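Local coordinates for De novo designed switch protein caging a hemagglutinin binder (sCageHA267_1S) (Synthetic construct, PDB 7CBC), which cages a hemagglutinin binder against a helical bundle, probably as the switchable component of a modular biosensor, at residues A[15-20]-A[272-277]. Residues are numbered along the deposited sequence; the frame is centred on the assembly and turned at random.
Sequences LQRLNI and TFACRI
Ala-274, in the first turn of helix 274-284, sets its methyl against helix 3-46, where Ile-20 and Gln-16, one helical turn apart, receive it. CD1 of Ile-20 meets CB of Ala-274 at 3.5 Å, and OE1 of Gln-16 lies 3.7 Å from the same methyl. Alanine suits this place because its small side chain lets the helix start come close, the CA atoms of Arg-17 and Ala-274 being 8.2 Å apart. The polar link passes through a water that donates to OE1 of Gln-16 and to the carbonyl O of Ala-274, each at 2.6 Å. Glutamine suits this bridge: CG stands anti to the backbone N (chi1 177°), and the extended chain carries an accepting amide oxygen to the water. Beside this patch, Arg-17 bends at chi2 and chi3 and brings NH2 to 3.1 Å from SG of Cys-275, a close contact with the sulfur at the guanidinium edge, near its plane. CD1 of Ile-20 sits 3.9 Å above one guanidinium face, toward the rim; isoleucine's apolar arm thus packs on both alanine and arginine.

Farther out, a disulfide from Cys-275 to Cys-301 ties down the sulfur, while the long, flexible Arg-17 donates from NE to the carbonyl of Ala-299. Leu-213 of helix 195-239 touches both Gln-16 and Ala-274. With no direct hydrogen bond between the segments, helix 3-46 meets helix 274-284, probably part of the caged binder, through a small apolar contact and a bridging water, next to an arginine anchored at Ala-299.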
loop_
_atom_site.group_PDB
_atom_site.type_symbol
_atom_site.label_atom_id
_atom_site.label_comp_id
_atom_site.label_asym_id
_atom_site.label_seq_id
_atom_site.Cartn_x
_atom_site.Cartn_y
_atom_site.Cartn_z
ATOM N N LEU A 15 3.876 -6.711 -12.488
ATOM C CA LEU A 15 3.261 -6.920 -11.187
ATOM C C LEU A 15 3.603 -5.796 -10.224
ATOM O O LEU A 15 2.769 -5.424 -9.379
ATOM C CB LEU A 15 3.696 -8.264 -10.619
ATOM C CG LEU A 15 3.055 -9.478 -11.299
ATOM C CD1 LEU A 15 3.419 -10.702 -10.513
ATOM C CD2 LEU A 15 1.539 -9.347 -11.403
ATOM N N GLN A 16 4.811 -5.232 -10.334
ATOM C CA GLN A 16 5.145 -4.109 -9.468
ATOM C C GLN A 16 4.313 -2.881 -9.820
ATOM O O GLN A 16 3.801 -2.201 -8.924
ATOM C CB GLN A 16 6.636 -3.796 -9.535
ATOM C CG GLN A 16 7.001 -2.584 -8.697
ATOM C CD GLN A 16 8.475 -2.501 -8.360
ATOM O OE1 GLN A 16 9.254 -1.878 -9.084
ATOM N NE2 GLN A 16 8.866 -3.111 -7.242
ATOM N N ARG A 17 4.143 -2.593 -11.112
ATOM C CA ARG A 17 3.284 -1.477 -11.507
ATOM C C ARG A 17 1.888 -1.641 -10.922
ATOM O O ARG A 17 1.317 -0.702 -10.349
ATOM C CB ARG A 17 3.219 -1.383 -13.034
ATOM C CG ARG A 17 2.408 -0.194 -13.576
ATOM C CD ARG A 17 2.753 1.121 -12.874
ATOM N NE ARG A 17 4.131 1.563 -13.086
ATOM C CZ ARG A 17 4.661 2.640 -12.511
ATOM N NH1 ARG A 17 3.916 3.383 -11.701
ATOM N NH2 ARG A 17 5.926 2.973 -12.741
ATOM N N LEU A 18 1.331 -2.841 -11.060
ATOM C CA LEU A 18 0.024 -3.138 -10.501
ATOM C C LEU A 18 -0.038 -2.787 -9.020
ATOM O O LEU A 18 -0.995 -2.155 -8.558
ATOM C CB LEU A 18 -0.278 -4.616 -10.712
ATOM C CG LEU A 18 -1.614 -5.070 -10.138
ATOM C CD1 LEU A 18 -2.250 -5.951 -11.191
ATOM C CD2 LEU A 18 -1.442 -5.834 -8.827
ATOM N N ASN A 19 0.980 -3.205 -8.262
ATOM C CA ASN A 19 1.022 -2.944 -6.831
ATOM C C ASN A 19 1.135 -1.461 -6.544
ATOM O O ASN A 19 0.453 -0.950 -5.648
ATOM C CB ASN A 19 2.183 -3.707 -6.205
ATOM C CG ASN A 19 1.980 -5.197 -6.267
ATOM O OD1 ASN A 19 0.841 -5.682 -6.189
ATOM N ND2 ASN A 19 3.076 -5.945 -6.394
ATOM N N ILE A 20 1.954 -0.748 -7.319
ATOM C CA ILE A 20 2.032 0.706 -7.187
ATOM C C ILE A 20 0.656 1.335 -7.371
ATOM O O ILE A 20 0.227 2.190 -6.580
ATOM C CB ILE A 20 3.042 1.284 -8.189
ATOM C CG1 ILE A 20 4.460 0.854 -7.814
ATOM C CG2 ILE A 20 2.907 2.813 -8.239
ATOM C CD1 ILE A 20 5.453 1.142 -8.875
ATOM N N THR A 272 7.756 6.350 -6.781
ATOM C CA THR A 272 8.370 7.424 -7.553
ATOM C C THR A 272 9.612 6.959 -8.311
ATOM O O THR A 272 9.895 7.454 -9.407
ATOM C CB THR A 272 8.716 8.577 -6.607
ATOM O OG1 THR A 272 7.536 8.961 -5.885
ATOM C CG2 THR A 272 9.258 9.776 -7.366
ATOM N N PHE A 273 10.367 6.015 -7.758
ATOM C CA PHE A 273 11.642 5.631 -8.349
ATOM C C PHE A 273 11.612 4.243 -8.972
ATOM O O PHE A 273 12.666 3.725 -9.372
ATOM C CB PHE A 273 12.743 5.744 -7.297
ATOM C CG PHE A 273 12.833 7.120 -6.697
ATOM C CD1 PHE A 273 13.711 8.065 -7.216
ATOM C CD2 PHE A 273 12.000 7.486 -5.652
ATOM C CE1 PHE A 273 13.775 9.342 -6.678
ATOM C CE2 PHE A 273 12.055 8.758 -5.113
ATOM C CZ PHE A 273 12.947 9.688 -5.626
ATOM N N ALA A 274 10.424 3.646 -9.102
ATOM C CA ALA A 274 10.314 2.299 -9.653
ATOM C C ALA A 274 10.798 2.237 -11.098
ATOM O O ALA A 274 11.405 1.245 -11.514
ATOM C CB ALA A 274 8.869 1.821 -9.556
ATOM N N CYS A 275 10.523 3.282 -11.888
ATOM C CA CYS A 275 10.919 3.254 -13.291
ATOM C C CYS A 275 12.434 3.316 -13.442
ATOM O O CYS A 275 12.992 2.686 -14.348
ATOM C CB CYS A 275 10.226 4.391 -14.049
ATOM S SG CYS A 275 8.400 4.188 -14.171
ATOM N N ARG A 276 13.121 4.035 -12.553
ATOM C CA ARG A 276 14.582 4.031 -12.582
ATOM C C ARG A 276 15.145 2.720 -12.054
ATOM O O ARG A 276 16.101 2.176 -12.621
ATOM C CB ARG A 276 15.137 5.204 -11.772
ATOM C CG ARG A 276 14.919 6.566 -12.413
ATOM C CD ARG A 276 15.529 7.637 -11.538
ATOM N NE ARG A 276 15.312 8.985 -12.053
ATOM C CZ ARG A 276 15.797 10.080 -11.474
ATOM N NH1 ARG A 276 16.532 9.971 -10.369
ATOM N NH2 ARG A 276 15.547 11.275 -11.997
ATOM N N ILE A 277 14.576 2.206 -10.959
ATOM C CA ILE A 277 15.075 0.961 -10.378
ATOM C C ILE A 277 14.984 -0.170 -11.395
ATOM O O ILE A 277 15.948 -0.920 -11.600
ATOM C CB ILE A 277 14.318 0.621 -9.084
ATOM C CG1 ILE A 277 14.790 1.524 -7.956
ATOM C CG2 ILE A 277 14.559 -0.833 -8.688
ATOM C CD1 ILE A 277 13.720 1.878 -7.004
HETATM O O HOH W 1 11.339 -1.095 -10.401
#